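Local coordinates for protein 2-dehydropantoate 2-reductase (Porphyromonas gingivalis, PDB 2QYT) that probably catalyses the NADPH-dependent reduction of ketopantoate to pantoic acid, the second step from 3-methyl-2-oxobutanoate towards pantothenate, at residues L16-L29 with L58-P71. Numbering follows the deposited sequence.
Sequences LGGVGGYYGAMLAL and LRVVTPSRDFLARP. With EDO (1,2-ethanediol), chain G; SO4 (sulfate ion), chain C; SO4 (sulfate ion), chain E; SO4 (sulfate ion), chain B.
R65 meets Y22 end-on: NH1 and NH2 both donate to the phenolic oxygen, NH1 to OH at 3.1 Å. The oxygen lies nearly in the guanidinium plane, yet the Y22 ring stands 85° to that plane, so the two meet crosswise without stacking. Y22 reaches this place because its CG is anti to the backbone N (chi1 -178°), which carries the ring out past V60, whose CG1 touches its edge. A salt bridge from NH1 to D157 gives the arginine a second partner. Also in the guanidinium plane, but beyond NH2, lies the selenium of selenomethionine M26, whose bent chain brings SE to 3.9 Å from F67 CZ, an oblique Met-aromatic contact.

The 18-29 part of helix 18-33 crosses the hairpin of strands 58-61 and 66-69 steeply, at 73° to strand 66-69 with axes 8.0 Å apart. The helix is the first of a Rossmann-type fold: G17, its N-cap, and G20 match a GxGxxG pattern. The amides of L16 and G18 hold sulfates, probably from the crystallisation liquor, and that of G17 does so weakly; G17 N and G20 N both donate to ethanediol O1, consistent with a dinucleotide phosphate site.

A25 and A69, with CA atoms 5.1 Å apart, bring helix and strand close. A25 CB packs 3.6 Å from A69 CB and also meets V60 CG2 and, at the ring edge, F67 CE2. L29 forks over strand 66-69, CD1 obliquely against F67 and CD2 against A69. L58 CD2 presses on G21, 3.5 Å from its CA, and meets L16 CD1 tip to tip.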
loop_
_atom_site.group_PDB
_atom_site.type_symbol
_atom_site.label_atom_id
_atom_site.label_comp_id
_atom_site.label_asym_id
_atom_site.label_seq_id
_atom_site.Cartn_x
_atom_site.Cartn_y
_atom_site.Cartn_z
ATOM N N LEU A 16 1.544 -11.336 -4.337
ATOM C CA LEU A 16 0.766 -11.961 -3.255
ATOM C C LEU A 16 1.547 -12.082 -1.936
ATOM O O LEU A 16 1.606 -13.160 -1.363
ATOM C CB LEU A 16 0.242 -13.370 -3.620
ATOM C CG LEU A 16 -1.080 -13.716 -4.282
ATOM C CD1 LEU A 16 -1.330 -15.218 -4.120
ATOM C CD2 LEU A 16 -2.339 -12.912 -3.916
ATOM N N GLY A 17 2.114 -10.994 -1.442
ATOM C CA GLY A 17 2.764 -11.043 -0.138
ATOM C C GLY A 17 1.675 -10.750 0.891
ATOM O O GLY A 17 0.466 -11.000 0.629
ATOM N N GLY A 18 2.058 -10.205 2.047
ATOM C CA GLY A 18 1.085 -9.993 3.104
ATOM C C GLY A 18 -0.121 -9.183 2.676
ATOM O O GLY A 18 -1.267 -9.552 2.933
ATOM N N VAL A 19 0.131 -8.090 1.964
ATOM C CA VAL A 19 -0.924 -7.137 1.593
ATOM C C VAL A 19 -1.762 -7.709 0.422
ATOM O O VAL A 19 -2.978 -7.847 0.522
ATOM C CB VAL A 19 -0.327 -5.741 1.257
ATOM C CG1 VAL A 19 -1.406 -4.816 0.561
ATOM C CG2 VAL A 19 0.312 -5.093 2.538
ATOM N N GLY A 20 -1.121 -8.089 -0.669
ATOM C CA GLY A 20 -1.891 -8.649 -1.795
ATOM C C GLY A 20 -2.530 -9.973 -1.450
ATOM O O GLY A 20 -3.642 -10.273 -1.890
ATOM N N GLY A 21 -1.846 -10.788 -0.658
ATOM C CA GLY A 21 -2.366 -12.100 -0.325
ATOM C C GLY A 21 -3.559 -12.016 0.599
ATOM O O GLY A 21 -4.599 -12.710 0.385
ATOM N N TYR A 22 -3.461 -11.174 1.628
ATOM C CA TYR A 22 -4.606 -10.937 2.456
ATOM C C TYR A 22 -5.812 -10.326 1.720
ATOM O O TYR A 22 -6.919 -10.810 1.872
ATOM C CB TYR A 22 -4.263 -10.055 3.669
ATOM C CG TYR A 22 -5.485 -9.894 4.520
ATOM C CD1 TYR A 22 -5.896 -10.938 5.367
ATOM C CD2 TYR A 22 -6.313 -8.765 4.400
ATOM C CE1 TYR A 22 -7.029 -10.833 6.147
ATOM C CE2 TYR A 22 -7.491 -8.647 5.178
ATOM C CZ TYR A 22 -7.821 -9.694 6.066
ATOM O OH TYR A 22 -8.946 -9.635 6.863
ATOM N N TYR A 23 -5.639 -9.235 0.969
ATOM C CA TYR A 23 -6.831 -8.652 0.298
ATOM C C TYR A 23 -7.297 -9.510 -0.854
ATOM O O TYR A 23 -8.493 -9.664 -1.070
ATOM C CB TYR A 23 -6.625 -7.182 -0.067
ATOM C CG TYR A 23 -6.460 -6.330 1.174
ATOM C CD1 TYR A 23 -7.550 -6.094 2.028
ATOM C CD2 TYR A 23 -5.219 -5.783 1.516
ATOM C CE1 TYR A 23 -7.431 -5.331 3.169
ATOM C CE2 TYR A 23 -5.094 -4.989 2.678
ATOM C CZ TYR A 23 -6.182 -4.767 3.485
ATOM O OH TYR A 23 -6.044 -3.970 4.594
ATOM N N GLY A 24 -6.356 -10.140 -1.547
ATOM C CA GLY A 24 -6.729 -11.139 -2.574
ATOM C C GLY A 24 -7.505 -12.330 -2.019
ATOM O O GLY A 24 -8.473 -12.807 -2.627
ATOM N N ALA A 25 -7.101 -12.814 -0.837
ATOM C CA ALA A 25 -7.816 -13.908 -0.187
ATOM C C ALA A 25 -9.253 -13.509 0.183
ATOM O O ALA A 25 -10.191 -14.270 -0.041
ATOM C CB ALA A 25 -7.039 -14.388 1.059
HETATM N N MSE A 26 -9.441 -12.337 0.783
HETATM C CA MSE A 26 -10.776 -11.896 1.176
HETATM C C MSE A 26 -11.650 -11.738 -0.053
HETATM O O MSE A 26 -12.832 -12.151 -0.043
HETATM C CB MSE A 26 -10.713 -10.587 1.948
HETATM C CG MSE A 26 -9.946 -10.693 3.292
HETATM SE SE MSE A 26 -10.890 -11.870 4.583
HETATM C CE MSE A 26 -12.231 -10.568 5.167
ATOM N N LEU A 27 -11.098 -11.137 -1.101
ATOM C CA LEU A 27 -11.866 -11.032 -2.364
ATOM C C LEU A 27 -12.228 -12.392 -2.932
ATOM O O LEU A 27 -13.385 -12.592 -3.354
ATOM C CB LEU A 27 -11.115 -10.191 -3.425
ATOM C CG LEU A 27 -11.004 -8.699 -2.982
ATOM C CD1 LEU A 27 -9.927 -7.954 -3.861
ATOM C CD2 LEU A 27 -12.403 -8.074 -3.077
ATOM N N ALA A 28 -11.267 -13.321 -2.991
ATOM C CA ALA A 28 -11.567 -14.684 -3.499
ATOM C C ALA A 28 -12.636 -15.426 -2.705
ATOM O O ALA A 28 -13.392 -16.202 -3.261
ATOM C CB ALA A 28 -10.285 -15.517 -3.525
ATOM N N LEU A 29 -12.691 -15.212 -1.388
ATOM C CA LEU A 29 -13.752 -15.822 -0.563
ATOM C C LEU A 29 -15.120 -15.366 -0.991
ATOM O O LEU A 29 -16.048 -16.152 -1.062
ATOM C CB LEU A 29 -13.575 -15.485 0.926
ATOM C CG LEU A 29 -12.402 -16.142 1.664
ATOM C CD1 LEU A 29 -12.444 -15.741 3.111
ATOM C CD2 LEU A 29 -12.510 -17.641 1.525
ATOM N N LEU A 58 -4.774 -20.068 -1.365
ATOM C CA LEU A 58 -3.864 -19.368 -0.475
ATOM C C LEU A 58 -4.402 -19.464 0.945
ATOM O O LEU A 58 -5.570 -19.138 1.205
ATOM C CB LEU A 58 -3.748 -17.871 -0.870
ATOM C CG LEU A 58 -2.906 -16.943 0.021
ATOM C CD1 LEU A 58 -1.445 -17.375 0.104
ATOM C CD2 LEU A 58 -3.009 -15.509 -0.515
ATOM N N ARG A 59 -3.533 -19.896 1.853
ATOM C CA ARG A 59 -3.851 -19.983 3.277
ATOM C C ARG A 59 -3.549 -18.692 4.065
ATOM O O ARG A 59 -2.485 -18.085 3.895
ATOM C CB ARG A 59 -3.138 -21.177 3.923
ATOM C CG ARG A 59 -3.597 -21.406 5.365
ATOM C CD ARG A 59 -2.938 -22.640 5.935
ATOM N NE ARG A 59 -3.277 -22.893 7.351
ATOM C CZ ARG A 59 -2.708 -23.838 8.095
ATOM N NH1 ARG A 59 -1.770 -24.634 7.559
ATOM N NH2 ARG A 59 -3.086 -23.989 9.372
ATOM N N VAL A 60 -4.489 -18.296 4.940
ATOM C CA VAL A 60 -4.329 -17.110 5.770
ATOM C C VAL A 60 -4.624 -17.477 7.237
ATOM O O VAL A 60 -5.673 -18.074 7.542
ATOM C CB VAL A 60 -5.248 -15.946 5.312
ATOM C CG1 VAL A 60 -5.002 -14.719 6.186
ATOM C CG2 VAL A 60 -4.989 -15.593 3.873
ATOM N N VAL A 61 -3.654 -17.193 8.101
ATOM C CA VAL A 61 -3.781 -17.397 9.546
ATOM C C VAL A 61 -3.674 -16.063 10.280
ATOM O O VAL A 61 -2.830 -15.228 9.988
ATOM C CB VAL A 61 -2.813 -18.510 10.138
ATOM C CG1 VAL A 61 -2.959 -19.840 9.404
ATOM C CG2 VAL A 61 -1.315 -18.069 10.119
ATOM N N THR A 62 -4.536 -15.875 11.280
ATOM C CA THR A 62 -4.547 -14.643 12.039
ATOM C C THR A 62 -4.740 -15.110 13.479
ATOM O O THR A 62 -4.836 -16.325 13.728
ATOM C CB THR A 62 -5.689 -13.657 11.557
ATOM O OG1 THR A 62 -6.919 -14.043 12.144
ATOM C CG2 THR A 62 -5.899 -13.655 10.002
ATOM N N PRO A 63 -4.770 -14.184 14.438
ATOM C CA PRO A 63 -5.073 -14.690 15.764
ATOM C C PRO A 63 -6.390 -15.507 15.888
ATOM O O PRO A 63 -6.461 -16.457 16.709
ATOM C CB PRO A 63 -5.098 -13.420 16.659
ATOM C CG PRO A 63 -4.279 -12.401 15.956
ATOM C CD PRO A 63 -4.502 -12.732 14.420
ATOM N N SER A 64 -7.418 -15.113 15.137
ATOM C CA SER A 64 -8.750 -15.687 15.305
ATOM C C SER A 64 -9.216 -16.476 14.108
ATOM O O SER A 64 -10.241 -17.138 14.195
ATOM C CB SER A 64 -9.781 -14.587 15.627
ATOM O OG SER A 64 -10.011 -13.739 14.478
ATOM N N ARG A 65 -8.470 -16.453 12.993
ATOM C CA ARG A 65 -8.909 -17.104 11.763
ATOM C C ARG A 65 -7.864 -18.046 11.163
ATOM O O ARG A 65 -6.677 -17.860 11.334
ATOM C CB ARG A 65 -9.330 -16.045 10.677
ATOM C CG ARG A 65 -10.603 -15.245 11.057
ATOM C CD ARG A 65 -10.888 -14.175 10.035
ATOM N NE ARG A 65 -9.959 -13.070 10.181
ATOM C CZ ARG A 65 -9.638 -12.206 9.218
ATOM N NH1 ARG A 65 -8.765 -11.226 9.477
ATOM N NH2 ARG A 65 -10.204 -12.300 8.029
ATOM N N ASP A 66 -8.315 -19.050 10.429
ATOM C CA ASP A 66 -7.393 -19.914 9.696
ATOM C C ASP A 66 -8.191 -20.405 8.523
ATOM O O ASP A 66 -9.048 -21.273 8.684
ATOM C CB ASP A 66 -6.875 -21.102 10.575
ATOM C CG ASP A 66 -5.865 -22.022 9.822
ATOM O OD1 ASP A 66 -5.760 -21.978 8.557
ATOM O OD2 ASP A 66 -5.166 -22.806 10.490
ATOM N N PHE A 67 -7.915 -19.867 7.343
ATOM C CA PHE A 67 -8.722 -20.172 6.168
ATOM C C PHE A 67 -7.951 -20.397 4.859
ATOM O O PHE A 67 -6.841 -19.908 4.689
ATOM C CB PHE A 67 -9.910 -19.171 5.974
ATOM C CG PHE A 67 -9.492 -17.744 5.695
ATOM C CD1 PHE A 67 -9.301 -16.836 6.743
ATOM C CD2 PHE A 67 -9.300 -17.307 4.396
ATOM C CE1 PHE A 67 -8.883 -15.514 6.476
ATOM C CE2 PHE A 67 -8.931 -16.010 4.103
ATOM C CZ PHE A 67 -8.709 -15.093 5.127
ATOM N N LEU A 68 -8.581 -21.119 3.916
ATOM C CA LEU A 68 -8.012 -21.306 2.601
ATOM C C LEU A 68 -8.902 -20.651 1.518
ATOM O O LEU A 68 -10.029 -21.073 1.317
ATOM C CB LEU A 68 -7.797 -22.821 2.336
ATOM C CG LEU A 68 -7.201 -23.305 1.005
ATOM C CD1 LEU A 68 -5.692 -22.982 0.955
ATOM C CD2 LEU A 68 -7.428 -24.834 0.876
ATOM N N ALA A 69 -8.385 -19.629 0.835
ATOM C CA ALA A 69 -9.127 -18.878 -0.151
ATOM C C ALA A 69 -8.740 -19.438 -1.521
ATOM O O ALA A 69 -7.551 -19.673 -1.796
ATOM C CB ALA A 69 -8.727 -17.374 -0.058
ATOM N N ARG A 70 -9.746 -19.697 -2.359
ATOM C CA ARG A 70 -9.494 -20.266 -3.666
ATOM C C ARG A 70 -9.803 -19.245 -4.748
ATOM O O ARG A 70 -10.927 -18.779 -4.860
ATOM C CB ARG A 70 -10.325 -21.535 -3.863
ATOM C CG ARG A 70 -10.115 -22.555 -2.730
ATOM C CD ARG A 70 -11.122 -23.698 -2.855
ATOM N NE ARG A 70 -10.966 -24.732 -1.839
ATOM C CZ ARG A 70 -11.120 -24.554 -0.523
ATOM N NH1 ARG A 70 -11.389 -23.326 0.016
ATOM N NH2 ARG A 70 -10.950 -25.614 0.250
ATOM N N PRO A 71 -8.789 -18.903 -5.564
ATOM C CA PRO A 71 -9.024 -17.851 -6.549
ATOM C C PRO A 71 -9.666 -18.407 -7.823
ATOM O O PRO A 71 -9.664 -19.615 -8.049
ATOM C CB PRO A 71 -7.601 -17.379 -6.875
ATOM C CG PRO A 71 -6.775 -18.669 -6.820
ATOM C CD PRO A 71 -7.444 -19.524 -5.713
HETATM C C1 EDO G . 2.164 -7.092 -0.524
HETATM O O1 EDO G . 1.722 -8.139 -1.390
HETATM C C2 EDO G . 3.284 -7.558 0.409
HETATM O O2 EDO G . 3.106 -6.889 1.650
HETATM S S SO4 C . 4.665 -13.454 -5.066
HETATM O O1 SO4 C . 3.262 -13.329 -4.728
HETATM O O2 SO4 C . 5.403 -13.188 -3.828
HETATM O O3 SO4 C . 4.994 -14.798 -5.532
HETATM O O4 SO4 C . 4.966 -12.425 -6.083
HETATM S S SO4 E . 5.531 -9.353 -3.048
HETATM O O1 SO4 E . 5.749 -10.742 -2.674
HETATM O O2 SO4 E . 5.929 -8.458 -1.949
HETATM O O3 SO4 E . 6.288 -9.116 -4.279
HETATM O O4 SO4 E . 4.119 -9.112 -3.322
HETATM S S SO4 B . 5.609 -9.492 2.783
HETATM O O1 SO4 B . 4.423 -8.817 3.268
HETATM O O2 SO4 B . 6.665 -9.151 3.743
HETATM O O3 SO4 B . 5.437 -10.930 2.685
HETATM O O4 SO4 B . 5.943 -8.990 1.463
HETATM O O HOH W 1 -12.366 -18.965 -1.716
HETATM O O HOH W 2 -12.707 -16.894 -5.890
#